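Local coordinates for protein ferulic acid decarboxylase 1 (Candida dubliniensis, PDB 4ZAD) that catalyses the reversible decarboxylation of aromatic carboxylic acids such as ferulic, coumaric and cinnamic acid to their vinyl derivatives, using a prenylated flavin cofactor and manganese, at residues Pro146-Gly151 / Gly285-Met290; Thr189-Asn194 / His300-Tyr305; Pro195-Gln200 / Cys403-Ser408; Val201-Val206 / Leu276-Leu281. All coordinates share one frame; numbering follows the deposited sequence.

Interaction 1. Residues Pro146-Gly151 / Gly285-Met290; sequences PLLHHG and GPFGEM. With 4LU (1-deoxy-5-O-phosphono-1-(3,3,4,5-tetramethyl-9,11-dioxo-2,3,8,9,10,11-hexahydro-7H-quinolino[1,8-fg]pteridin-12-ium-7-y l)-D-ribitol), chain E.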
# COMPACT_ATOMS: atom_id res chain seq x y z
N PRO A 146 -23.87 0.09 -22.48
CA PRO A 146 -23.96 0.60 -21.12
C PRO A 146 -23.47 2.02 -20.93
O PRO A 146 -22.58 2.46 -21.67
CB PRO A 146 -23.04 -0.34 -20.34
CG PRO A 146 -22.08 -0.88 -21.34
CD PRO A 146 -22.82 -0.94 -22.64
N LEU A 147 -24.03 2.71 -19.93
CA LEU A 147 -23.42 3.91 -19.37
C LEU A 147 -22.73 3.48 -18.06
O LEU A 147 -23.34 3.33 -16.97
CB LEU A 147 -24.47 4.98 -19.12
CG LEU A 147 -23.95 6.37 -18.71
CD1 LEU A 147 -23.70 7.19 -19.94
CD2 LEU A 147 -24.97 7.06 -17.81
N LEU A 148 -21.43 3.27 -18.20
CA LEU A 148 -20.67 2.53 -17.23
C LEU A 148 -20.46 3.31 -15.94
O LEU A 148 -20.55 2.73 -14.85
CB LEU A 148 -19.34 2.11 -17.83
CG LEU A 148 -19.47 1.04 -18.89
CD1 LEU A 148 -18.14 0.79 -19.60
CD2 LEU A 148 -20.03 -0.24 -18.19
N HIS A 149 -20.19 4.61 -16.08
CA HIS A 149 -20.00 5.46 -14.94
C HIS A 149 -20.83 6.73 -15.03
O HIS A 149 -20.90 7.33 -16.08
CB HIS A 149 -18.55 5.91 -14.79
CG HIS A 149 -17.52 4.92 -15.19
ND1 HIS A 149 -17.25 4.62 -16.51
CD2 HIS A 149 -16.61 4.24 -14.46
CE1 HIS A 149 -16.25 3.76 -16.56
NE2 HIS A 149 -15.85 3.51 -15.33
N HIS A 150 -21.40 7.18 -13.90
CA HIS A 150 -21.93 8.54 -13.79
C HIS A 150 -20.89 9.51 -14.27
O HIS A 150 -19.74 9.47 -13.79
CB HIS A 150 -22.26 8.89 -12.33
CG HIS A 150 -23.04 10.16 -12.17
ND1 HIS A 150 -24.28 10.35 -12.76
CD2 HIS A 150 -22.77 11.29 -11.47
CE1 HIS A 150 -24.72 11.56 -12.45
NE2 HIS A 150 -23.82 12.15 -11.67
N GLY A 151 -21.28 10.37 -15.20
CA GLY A 151 -20.40 11.41 -15.75
C GLY A 151 -19.72 10.99 -17.06
O GLY A 151 -19.00 11.78 -17.68
N GLY A 285 -16.34 11.52 -24.76
CA GLY A 285 -16.91 12.18 -23.58
C GLY A 285 -15.92 11.72 -22.60
O GLY A 285 -15.17 10.80 -22.97
N PRO A 286 -15.87 12.34 -21.42
CA PRO A 286 -15.00 11.77 -20.42
C PRO A 286 -15.46 10.35 -20.15
O PRO A 286 -16.58 10.00 -20.48
CB PRO A 286 -15.19 12.67 -19.19
CG PRO A 286 -16.45 13.38 -19.41
CD PRO A 286 -16.75 13.38 -20.87
N PHE A 287 -14.56 9.54 -19.63
CA PHE A 287 -14.83 8.17 -19.23
C PHE A 287 -14.15 7.95 -17.87
O PHE A 287 -13.07 8.48 -17.62
CB PHE A 287 -14.25 7.26 -20.31
CG PHE A 287 -14.57 5.82 -20.15
CD1 PHE A 287 -15.86 5.40 -20.07
CD2 PHE A 287 -13.56 4.88 -20.18
CE1 PHE A 287 -16.19 4.05 -19.97
CE2 PHE A 287 -13.84 3.53 -20.05
CZ PHE A 287 -15.17 3.11 -19.94
N GLY A 288 -14.79 7.19 -17.00
CA GLY A 288 -14.14 6.68 -15.79
C GLY A 288 -13.06 5.69 -16.17
O GLY A 288 -13.33 4.66 -16.76
N GLU A 289 -11.81 6.05 -15.91
CA GLU A 289 -10.67 5.29 -16.46
C GLU A 289 -9.73 4.76 -15.37
O GLU A 289 -9.98 4.90 -14.17
CB GLU A 289 -9.89 6.13 -17.50
CG GLU A 289 -10.11 5.74 -19.00
CD GLU A 289 -9.12 4.72 -19.58
OE1 GLU A 289 -8.57 3.87 -18.84
OE2 GLU A 289 -8.89 4.78 -20.82
N MET A 290 -8.63 4.19 -15.84
CA MET A 290 -7.71 3.35 -15.11
C MET A 290 -7.09 3.85 -13.81
O MET A 290 -6.54 3.04 -13.05
CB MET A 290 -6.58 2.91 -16.07
CG MET A 290 -5.71 4.07 -16.59
SD MET A 290 -4.50 3.48 -17.76
CE MET A 290 -3.47 2.57 -16.62
C9 4LU E . -6.47 -1.39 -22.48
C8 4LU E . -7.49 -2.26 -22.09
C7 4LU E . -8.81 -1.80 -21.93
C10 4LU E . -6.16 1.79 -24.32
C6 4LU E . -9.06 -0.34 -22.11
N3 4LU E . -6.84 4.15 -25.53
C2 4LU E . -5.66 3.57 -25.81
C13 4LU E . -11.16 -0.22 -23.21
C5 4LU E . -10.41 0.21 -21.97
C1 4LU E . -9.32 2.41 -22.53
O2 4LU E . -4.93 4.14 -26.64
N1 4LU E . -5.32 2.41 -25.21
C4 4LU E . -7.70 3.60 -24.65
O4 4LU E . -8.76 4.24 -24.49
C4A 4LU E . -7.39 2.42 -24.01
N5 4LU E . -8.14 1.89 -22.73
C3 4LU E . -10.43 1.65 -22.17
C12 4LU E . -11.18 -0.26 -20.74
C5A 4LU E . -7.93 0.54 -22.48
C7M 4LU E . -9.94 -2.70 -21.53
C8M 4LU E . -7.12 -3.71 -21.91
C9A 4LU E . -6.69 -0.05 -22.83
N10 4LU E . -5.80 0.61 -23.75
C1' 4LU E . -4.35 0.40 -23.67
C2' 4LU E . -3.90 -0.28 -24.97
O2' 4LU E . -4.79 -1.38 -25.24
C3' 4LU E . -2.44 -0.75 -24.91
O3' 4LU E . -1.56 0.39 -24.76
C4' 4LU E . -2.03 -1.55 -26.16
O4' 4LU E . -0.60 -1.66 -26.21
C5' 4LU E . -2.47 -0.84 -27.46
O5' 4LU E . -2.06 -1.51 -28.63
P 4LU E . -0.86 -1.02 -29.54
O2P 4LU E . -1.08 -1.97 -30.72
O3P 4LU E . 0.38 -1.26 -28.65
O1P 4LU E . -1.10 0.45 -29.83
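The imidazole of His149 is held at both nitrogens, ND1 by the carboxylate of Asp152 and NE2 by the carbonyl of Pro323, and in that fixed attitude it lays one face on Gly288 and turns its edge to Phe287. Asp152 also takes the backbone N of Gly288 with its other oxygen, so one carboxylate ties the two segments together. Gly288 CA lies almost exactly on the ring axis, 3.6 Å from the His149 centroid and 6° off the normal, a CH-pi contact; glycine suits the place because no side chain stands between backbone and imidazole. The edge contact with Phe287 is a T-shaped pair, with centroids 4.8 Å apart and planes at 88°, and CE1 of His149 comes within 3.4 Å of CE1 of Phe287. The first carbon-carbon bond of Phe287 leads away from 146-151, and its extended chi1 of -173° helps to lay the ring where His149 and Leu148 can reach it. Leu148 CD1 meets the rim of that ring, 3.8 Å from CZ of Phe287, adding an apolar neighbour, while Gly151 O rests 3.5 Å from CG of Pro286. Segment 146-151 also meets the second subunit, whose Tyr496 hydroxyl bonds to Leu148 O. Past Gly288 the chain reaches Glu289, the predicted proton donor, which is modelled in two conformers and lies beside the cofactor, though its exact distance is uncertain. The packing thus joins a subunit-interface loop to the loop carrying Glu289 in the prenylated-flavin site of a UbiD-type decarboxylase.

Interaction 2. Residues Thr189-Asn194 / His300-Tyr305; sequences TGLVIN and HTQPLY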
# COMPACT_ATOMS: atom_id res chain seq x y z
N THR A 189 -16.87 7.18 -31.72
CA THR A 189 -15.62 7.93 -31.51
C THR A 189 -14.92 7.39 -30.29
O THR A 189 -15.56 6.91 -29.34
CB THR A 189 -15.83 9.47 -31.31
OG1 THR A 189 -14.55 10.09 -31.12
CG2 THR A 189 -16.69 9.78 -30.09
N GLY A 190 -13.60 7.49 -30.30
CA GLY A 190 -12.81 7.04 -29.19
C GLY A 190 -11.47 7.70 -29.26
O GLY A 190 -11.18 8.41 -30.21
N LEU A 191 -10.66 7.47 -28.23
CA LEU A 191 -9.28 7.94 -28.20
C LEU A 191 -8.39 7.37 -29.30
O LEU A 191 -8.42 6.16 -29.59
CB LEU A 191 -8.62 7.54 -26.87
CG LEU A 191 -8.84 8.38 -25.63
CD1 LEU A 191 -8.10 7.67 -24.51
CD2 LEU A 191 -8.30 9.77 -25.83
N VAL A 192 -7.56 8.26 -29.83
CA VAL A 192 -6.61 8.00 -30.88
C VAL A 192 -5.48 8.96 -30.57
O VAL A 192 -5.49 10.10 -31.05
CB VAL A 192 -7.26 8.31 -32.26
CG1 VAL A 192 -6.22 8.23 -33.39
CG2 VAL A 192 -8.52 7.39 -32.53
N ILE A 193 -4.52 8.58 -29.71
CA ILE A 193 -3.48 9.54 -29.26
C ILE A 193 -2.08 9.00 -29.45
O ILE A 193 -1.87 7.83 -29.57
CB ILE A 193 -3.68 10.00 -27.79
CG1 ILE A 193 -3.46 8.85 -26.80
CG2 ILE A 193 -5.14 10.55 -27.60
CD1 ILE A 193 -3.52 9.22 -25.33
N ASN A 194 -1.13 9.90 -29.51
CA ASN A 194 0.26 9.54 -29.57
C ASN A 194 0.61 8.82 -28.29
O ASN A 194 0.03 9.12 -27.24
CB ASN A 194 1.13 10.78 -29.73
CG ASN A 194 1.10 11.33 -31.15
OD1 ASN A 194 1.14 10.57 -32.10
ND2 ASN A 194 1.08 12.66 -31.29
N HIS A 300 -12.96 16.81 -24.79
CA HIS A 300 -12.05 16.97 -25.90
C HIS A 300 -12.61 16.27 -27.13
O HIS A 300 -13.56 15.48 -27.03
CB HIS A 300 -10.62 16.48 -25.58
CG HIS A 300 -10.50 15.01 -25.29
ND1 HIS A 300 -11.37 14.05 -25.78
CD2 HIS A 300 -9.54 14.32 -24.61
CE1 HIS A 300 -10.99 12.86 -25.38
NE2 HIS A 300 -9.88 12.99 -24.68
N THR A 301 -12.01 16.59 -28.27
CA THR A 301 -12.46 16.11 -29.56
C THR A 301 -11.62 14.97 -30.05
O THR A 301 -10.41 14.97 -29.80
CB THR A 301 -12.35 17.22 -30.61
OG1 THR A 301 -10.98 17.69 -30.69
CG2 THR A 301 -13.28 18.35 -30.25
N GLN A 302 -12.23 14.04 -30.77
CA GLN A 302 -11.53 12.83 -31.24
C GLN A 302 -12.10 12.39 -32.60
O GLN A 302 -13.25 12.71 -32.94
CB GLN A 302 -11.60 11.68 -30.18
CG GLN A 302 -10.79 11.87 -28.85
CD GLN A 302 -9.29 11.90 -29.04
OE1 GLN A 302 -8.57 12.68 -28.39
NE2 GLN A 302 -8.79 11.06 -29.94
N PRO A 303 -11.30 11.63 -33.38
CA PRO A 303 -11.74 11.18 -34.72
C PRO A 303 -13.00 10.32 -34.69
O PRO A 303 -13.46 9.93 -33.61
CB PRO A 303 -10.53 10.39 -35.26
CG PRO A 303 -9.53 10.39 -34.29
CD PRO A 303 -9.88 11.33 -33.16
N LEU A 304 -13.53 10.02 -35.87
CA LEU A 304 -14.84 9.37 -35.96
C LEU A 304 -14.78 8.15 -36.80
O LEU A 304 -14.34 8.23 -37.95
CB LEU A 304 -15.89 10.30 -36.59
CG LEU A 304 -17.32 9.79 -36.56
CD1 LEU A 304 -17.80 9.51 -35.11
CD2 LEU A 304 -18.24 10.81 -37.26
N TYR A 305 -15.24 7.03 -36.23
CA TYR A 305 -15.30 5.76 -36.92
C TYR A 305 -16.70 5.60 -37.44
O TYR A 305 -17.65 5.54 -36.65
CB TYR A 305 -15.04 4.59 -35.97
CG TYR A 305 -13.67 4.52 -35.33
CD1 TYR A 305 -13.37 5.26 -34.21
CD2 TYR A 305 -12.70 3.62 -35.80
CE1 TYR A 305 -12.15 5.16 -33.59
CE2 TYR A 305 -11.46 3.51 -35.18
CZ TYR A 305 -11.20 4.29 -34.07
OH TYR A 305 -9.98 4.20 -33.42
O HOH W 1 -10.65 4.87 -30.25
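With chi1 at -180°, Thr189 swings OG1 to the side opposite its own backbone N and straight at the carbonyl of Pro303, while Val192, with CG1 opposite its backbone N, leaves CG2 facing the Pro303 ring and the hydroxyl of Tyr305. The threonine hydroxyl donates to Pro303 O at 2.7 Å. It approaches at a C=O...donor angle of 158° and stands 19° out of the carbonyl plane, a short bond that pins the 189-194 chain where it leaves its strand. Further along, the backbone oxygen of Gly190 lies 3.3 Å from CB of Gln302.

Strand 300-312 belongs to the antiparallel sheet of the Rift-related domain, an FMN-binding type of fold. Strand 187-189 pairs beside it, and the following residues then run over it at a steep angle toward helix 197-207. Here the long side chain of Gln302 lies along Leu191 and Val192, and apolar contacts flank it. Val192 CG2 packs 3.6 Å from CG of Pro303, whose ring offers an apolar surface to the branched valine. Leu191 CD2 passes 3.8 Å from NE2 of His300, the two side chains crossing at about a right angle; this leucine also touches the prenylated flavin and Arg179.

Tyr305 approaches Val192 head-on, its OH 3.6 Å from CG2 of Val192. Its ring is stacked on Trp163 and meets Phe216 edge-to-face, contacts that help to fix the ring. A water donates to Leu191 O at 2.7 Å and is joined only weakly to Tyr305 OH.

Interaction 3. Residues Pro195-Gln200 / Cys403-Ser408; sequences PQHVKQ and CYKVCS. With 4LU (1-deoxy-5-O-phosphono-1-(3,3,4,5-tetramethyl-9,11-dioxo-2,3,8,9,10,11-hexahydro-7H-quinolino[1,8-fg]pteridin-12-ium-7-y l)-D-ribitol), chain E.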
# COMPACT_ATOMS: atom_id res chain seq x y z
N PRO A 195 1.51 7.81 -28.36
CA PRO A 195 2.10 7.16 -29.55
C PRO A 195 1.43 5.82 -29.88
O PRO A 195 2.10 4.90 -30.40
CB PRO A 195 3.54 6.92 -29.12
CG PRO A 195 3.39 6.56 -27.60
CD PRO A 195 2.07 7.25 -27.12
N GLN A 196 0.13 5.73 -29.59
CA GLN A 196 -0.60 4.47 -29.75
C GLN A 196 -0.68 4.02 -31.20
O GLN A 196 -0.79 4.83 -32.13
CB GLN A 196 -2.00 4.58 -29.17
CG GLN A 196 -1.98 4.87 -27.68
CD GLN A 196 -1.37 3.75 -26.86
OE1 GLN A 196 -0.13 3.61 -26.78
NE2 GLN A 196 -2.23 2.92 -26.26
N HIS A 197 -0.65 2.72 -31.40
CA HIS A 197 -0.66 2.23 -32.76
C HIS A 197 -1.89 2.60 -33.60
O HIS A 197 -1.76 2.82 -34.79
CB HIS A 197 -0.35 0.73 -32.79
CG HIS A 197 1.07 0.44 -32.44
ND1 HIS A 197 2.03 1.42 -32.44
CD2 HIS A 197 1.70 -0.71 -32.12
CE1 HIS A 197 3.20 0.89 -32.12
NE2 HIS A 197 3.02 -0.41 -31.92
N VAL A 198 -3.07 2.70 -32.99
CA VAL A 198 -4.25 3.15 -33.76
C VAL A 198 -3.96 4.49 -34.44
O VAL A 198 -4.45 4.72 -35.53
CB VAL A 198 -5.56 3.26 -32.94
CG1 VAL A 198 -6.09 1.90 -32.58
CG2 VAL A 198 -5.34 4.05 -31.71
N LYS A 199 -3.14 5.33 -33.78
CA LYS A 199 -2.68 6.61 -34.35
C LYS A 199 -1.52 6.49 -35.33
O LYS A 199 -1.58 7.06 -36.38
CB LYS A 199 -2.28 7.59 -33.25
CG LYS A 199 -1.71 8.89 -33.76
CD LYS A 199 -2.30 10.08 -33.05
CE LYS A 199 -1.94 11.40 -33.78
NZ LYS A 199 -0.48 11.41 -34.17
N GLN A 200 -0.45 5.79 -34.96
CA GLN A 200 0.65 5.50 -35.89
C GLN A 200 0.18 5.04 -37.25
O GLN A 200 0.58 5.60 -38.29
CB GLN A 200 1.65 4.49 -35.29
CG GLN A 200 2.60 5.16 -34.31
CD GLN A 200 3.70 4.26 -33.78
OE1 GLN A 200 3.85 4.13 -32.55
NE2 GLN A 200 4.48 3.65 -34.67
N CYS A 403 11.55 1.40 -25.60
CA CYS A 403 10.53 1.56 -24.56
C CYS A 403 9.74 2.90 -24.54
O CYS A 403 8.86 3.06 -23.72
CB CYS A 403 11.22 1.39 -23.22
SG CYS A 403 12.18 -0.10 -23.10
N TYR A 404 10.05 3.83 -25.43
CA TYR A 404 9.44 5.15 -25.41
C TYR A 404 7.92 5.09 -25.30
O TYR A 404 7.34 5.83 -24.52
CB TYR A 404 9.86 5.98 -26.64
CG TYR A 404 9.07 5.72 -27.89
CD1 TYR A 404 9.35 4.62 -28.67
CD2 TYR A 404 8.02 6.57 -28.27
CE1 TYR A 404 8.62 4.36 -29.84
CE2 TYR A 404 7.28 6.31 -29.47
CZ TYR A 404 7.58 5.20 -30.23
OH TYR A 404 6.90 4.88 -31.38
N LYS A 405 7.30 4.21 -26.08
CA LYS A 405 5.88 3.99 -26.02
C LYS A 405 5.49 2.97 -24.92
O LYS A 405 4.48 3.17 -24.18
CB LYS A 405 5.40 3.44 -27.36
CG LYS A 405 4.03 2.79 -27.30
CD LYS A 405 3.44 2.50 -28.68
CE LYS A 405 2.08 1.81 -28.56
NZ LYS A 405 2.21 0.50 -27.89
N VAL A 406 6.23 1.87 -24.84
CA VAL A 406 5.86 0.76 -23.98
C VAL A 406 5.60 1.27 -22.57
O VAL A 406 4.54 0.97 -21.98
CB VAL A 406 6.94 -0.33 -23.92
CG1 VAL A 406 6.73 -1.21 -22.71
CG2 VAL A 406 7.01 -1.14 -25.25
N CYS A 407 6.56 2.05 -22.04
CA CYS A 407 6.50 2.57 -20.67
C CYS A 407 5.82 3.94 -20.53
O CYS A 407 5.92 4.57 -19.49
CB CYS A 407 7.91 2.64 -20.06
SG CYS A 407 8.74 1.04 -20.00
N SER A 408 5.13 4.40 -21.55
CA SER A 408 4.61 5.76 -21.55
C SER A 408 3.64 6.00 -20.40
O SER A 408 3.57 7.13 -19.88
CB SER A 408 3.92 6.03 -22.84
OG SER A 408 2.82 5.16 -22.94
C9 4LU E . -6.47 -1.39 -22.48
C8 4LU E . -7.49 -2.26 -22.09
C7 4LU E . -8.81 -1.80 -21.93
C10 4LU E . -6.16 1.79 -24.32
C6 4LU E . -9.06 -0.34 -22.11
N3 4LU E . -6.84 4.15 -25.53
C2 4LU E . -5.66 3.57 -25.81
C13 4LU E . -11.16 -0.22 -23.21
C5 4LU E . -10.41 0.21 -21.97
C1 4LU E . -9.32 2.41 -22.53
O2 4LU E . -4.93 4.14 -26.64
N1 4LU E . -5.32 2.41 -25.21
C4 4LU E . -7.70 3.60 -24.65
O4 4LU E . -8.76 4.24 -24.49
C4A 4LU E . -7.39 2.42 -24.01
N5 4LU E . -8.14 1.89 -22.73
C3 4LU E . -10.43 1.65 -22.17
C12 4LU E . -11.18 -0.26 -20.74
C5A 4LU E . -7.93 0.54 -22.48
C7M 4LU E . -9.94 -2.70 -21.53
C8M 4LU E . -7.12 -3.71 -21.91
C9A 4LU E . -6.69 -0.05 -22.83
N10 4LU E . -5.80 0.61 -23.75
C1' 4LU E . -4.35 0.40 -23.67
C2' 4LU E . -3.90 -0.28 -24.97
O2' 4LU E . -4.79 -1.38 -25.24
C3' 4LU E . -2.44 -0.75 -24.91
O3' 4LU E . -1.56 0.39 -24.76
C4' 4LU E . -2.03 -1.55 -26.16
O4' 4LU E . -0.60 -1.66 -26.21
C5' 4LU E . -2.47 -0.84 -27.46
O5' 4LU E . -2.06 -1.51 -28.63
P 4LU E . -0.86 -1.02 -29.54
O2P 4LU E . -1.08 -1.97 -30.72
O3P 4LU E . 0.38 -1.26 -28.65
O1P 4LU E . -1.10 0.45 -29.83
O HOH W 2 1.02 1.36 -25.56
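The phosphate end of the prenylated-flavin site is closed here, where the start of helix 197-207, in the Rift-related domain, faces a turn of the C-terminal domain. Gln196 occupies the N-cap position, and the next backbone nitrogen, His197 N, donates to phosphate O1P at 2.8 Å. From the 403-408 turn Lys405 runs extended as far as CE and then bends at chi4 (-62°), which brings NZ to 2.7 Å from O3P. On the way its CD passes 3.2 Å from Pro195 O, and its CE lies over one face of the His197 ring, 4.0 Å from the centroid, in a CH-pi contact. Pro195, after a cis peptide, offers its apolar ring to Lys405, and its CB sits 3.8 Å from Tyr404 CE2. Gln196 suits its place because one amide serves two roles: NE2 donates to both O2 and O3' of the cofactor, each at 3.0 Å, while OE1 accepts from a water that in turn accepts from Lys405 NZ. The His197 side chain comes within about 2 Å of the manganese, consistent with ligation alongside Asn174 and Glu240. Lysine charge and helix start would together offset the phosphate charge, making the cofactor itself part of the joint between domains.

Interaction 4. Residues Val201-Val206 / Leu276-Leu281; sequences VSDAWV and LDRDTL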
# COMPACT_ATOMS: atom_id res chain seq x y z
N VAL A 201 -0.72 4.05 -37.23
CA VAL A 201 -1.21 3.41 -38.46
C VAL A 201 -2.08 4.37 -39.24
O VAL A 201 -1.95 4.47 -40.44
CB VAL A 201 -1.96 2.11 -38.17
CG1 VAL A 201 -2.39 1.48 -39.46
CG2 VAL A 201 -1.06 1.14 -37.42
N SER A 202 -2.96 5.08 -38.55
CA SER A 202 -3.84 5.99 -39.24
C SER A 202 -3.07 7.24 -39.71
O SER A 202 -3.49 7.86 -40.70
CB SER A 202 -5.04 6.36 -38.36
OG SER A 202 -4.64 6.87 -37.09
N ASP A 203 -1.96 7.57 -39.01
CA ASP A 203 -1.06 8.68 -39.37
C ASP A 203 -0.53 8.43 -40.78
O ASP A 203 -0.18 9.36 -41.47
CB ASP A 203 0.18 8.80 -38.46
CG ASP A 203 -0.01 9.68 -37.23
OD1 ASP A 203 -1.02 10.37 -37.10
OD2 ASP A 203 0.89 9.67 -36.35
N ALA A 204 -0.42 7.15 -41.15
CA ALA A 204 0.13 6.75 -42.43
C ALA A 204 -0.89 7.04 -43.52
O ALA A 204 -0.53 7.46 -44.64
CB ALA A 204 0.53 5.28 -42.43
N TRP A 205 -2.16 6.82 -43.21
CA TRP A 205 -3.20 7.09 -44.17
C TRP A 205 -3.35 8.58 -44.37
O TRP A 205 -3.69 9.03 -45.46
CB TRP A 205 -4.51 6.48 -43.72
CG TRP A 205 -4.55 4.97 -43.90
CD1 TRP A 205 -4.02 4.03 -43.08
CD2 TRP A 205 -5.18 4.24 -44.97
NE1 TRP A 205 -4.27 2.77 -43.56
CE2 TRP A 205 -5.00 2.87 -44.71
CE3 TRP A 205 -5.88 4.62 -46.12
CZ2 TRP A 205 -5.46 1.88 -45.55
CZ3 TRP A 205 -6.35 3.65 -46.96
CH2 TRP A 205 -6.14 2.28 -46.68
N VAL A 206 -3.08 9.33 -43.32
CA VAL A 206 -3.07 10.78 -43.38
C VAL A 206 -1.91 11.26 -44.25
O VAL A 206 -2.10 12.08 -45.17
CB VAL A 206 -3.03 11.42 -41.95
CG1 VAL A 206 -2.87 12.96 -42.05
CG2 VAL A 206 -4.32 11.10 -41.19
N LEU A 276 -12.45 4.74 -40.43
CA LEU A 276 -11.98 5.72 -39.44
C LEU A 276 -11.73 7.01 -40.19
O LEU A 276 -10.98 7.04 -41.19
CB LEU A 276 -10.69 5.26 -38.70
CG LEU A 276 -9.97 6.37 -37.93
CD1 LEU A 276 -10.93 7.03 -36.88
CD2 LEU A 276 -8.67 5.94 -37.28
N ASP A 277 -12.37 8.08 -39.71
CA ASP A 277 -12.34 9.36 -40.38
C ASP A 277 -11.55 10.30 -39.53
O ASP A 277 -12.00 10.79 -38.50
CB ASP A 277 -13.76 9.87 -40.60
CG ASP A 277 -13.82 11.09 -41.49
OD1 ASP A 277 -12.83 11.82 -41.63
OD2 ASP A 277 -14.91 11.35 -42.02
N ARG A 278 -10.34 10.57 -39.98
CA ARG A 278 -9.45 11.35 -39.16
C ARG A 278 -9.52 12.83 -39.55
O ARG A 278 -8.80 13.71 -38.98
CB ARG A 278 -8.05 10.76 -39.24
CG ARG A 278 -7.22 11.20 -38.04
CD ARG A 278 -6.69 10.07 -37.16
NE ARG A 278 -5.26 9.94 -37.38
CZ ARG A 278 -4.37 10.90 -37.13
NH1 ARG A 278 -4.73 12.06 -36.63
NH2 ARG A 278 -3.11 10.67 -37.39
N ASP A 279 -10.43 13.11 -40.49
CA ASP A 279 -10.68 14.42 -41.03
C ASP A 279 -11.84 15.10 -40.33
O ASP A 279 -12.15 16.24 -40.63
CB ASP A 279 -11.03 14.32 -42.52
CG ASP A 279 -9.84 14.02 -43.38
OD1 ASP A 279 -8.75 13.68 -42.86
OD2 ASP A 279 -10.01 14.14 -44.62
N THR A 280 -12.54 14.39 -39.46
CA THR A 280 -13.64 15.05 -38.75
C THR A 280 -13.53 14.75 -37.27
O THR A 280 -13.47 13.60 -36.89
CB THR A 280 -15.08 14.69 -39.28
OG1 THR A 280 -15.80 13.96 -38.28
CG2 THR A 280 -15.05 13.90 -40.60
N LEU A 281 -13.49 15.79 -36.46
CA LEU A 281 -13.42 15.66 -35.04
C LEU A 281 -14.82 15.72 -34.46
O LEU A 281 -15.67 16.43 -34.98
CB LEU A 281 -12.57 16.76 -34.46
CG LEU A 281 -11.13 16.72 -34.96
CD1 LEU A 281 -10.31 17.83 -34.26
CD2 LEU A 281 -10.50 15.28 -34.81
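Hydrogen bonding centres on Ser202 and Arg278. Arg278 NE donates to Ser202 OG at 3.1 Å; the N-H...O angle is 140° and the oxygen stands 27° out of the guanidinium plane, so the bond is rather bent. The serine chi1 of 55° tucks OG back against its own helix, where it also bonds to the carbonyls of Val198 and Lys199; a small hydroxyl can thus serve helix and arginine together. Within 276-281, Asp277 OD1 accepts from Asp279 N at 3.0 Å, an Asx turn that shapes the corner between strands 270-277 and 280-284, and its OD2 forms a salt bridge with Arg306.

Charge adds a second link. Asp203 OD1 and Arg278 NH2 form a salt bridge, but the two atoms are modelled too close for their positions to be trusted. Asp203 OD2 is paired with Lys199 NZ, so this carboxylate has a second basic neighbour.

Apolar packing frames the polar pair. Leu276 CD2 meets Ser202 CB at 3.8 Å, within the layer where helix 197-207 rests on the sheet. Val206 CG2 lies over one face of the guanidinium, 4.0 Å from NH2 of Arg278, and this methyl suits that flat surface.

Arginine can donate from NE, out of plane, while a face takes a methyl. A bent hydrogen bond and apolar contacts therefore join helix to strand corner, with the ion pair probable but of unsure geometry.

Overall arrangement
Interactions 1 and 2 are buried, the first through a T-shaped ring pair and CH-pi packing, the second through apolar side chains and a hydroxyl-carbonyl bond; interactions 3 and 4 are partly buried and more polar. Both 1 and 3 reach the cofactor, at its prenyl-derived ring and its phosphate end respectively, with centres about 23 Å apart. Helix 197-207 unites 3 and 4, its start serving the phosphate and its later turns the strand corner at 276-281. Interactions 2 and 4 meet in one antiparallel sheet, where Leu304 and Asp277 pair through their backbones. Interaction 3 alone joins the Rift-related and C-terminal domains.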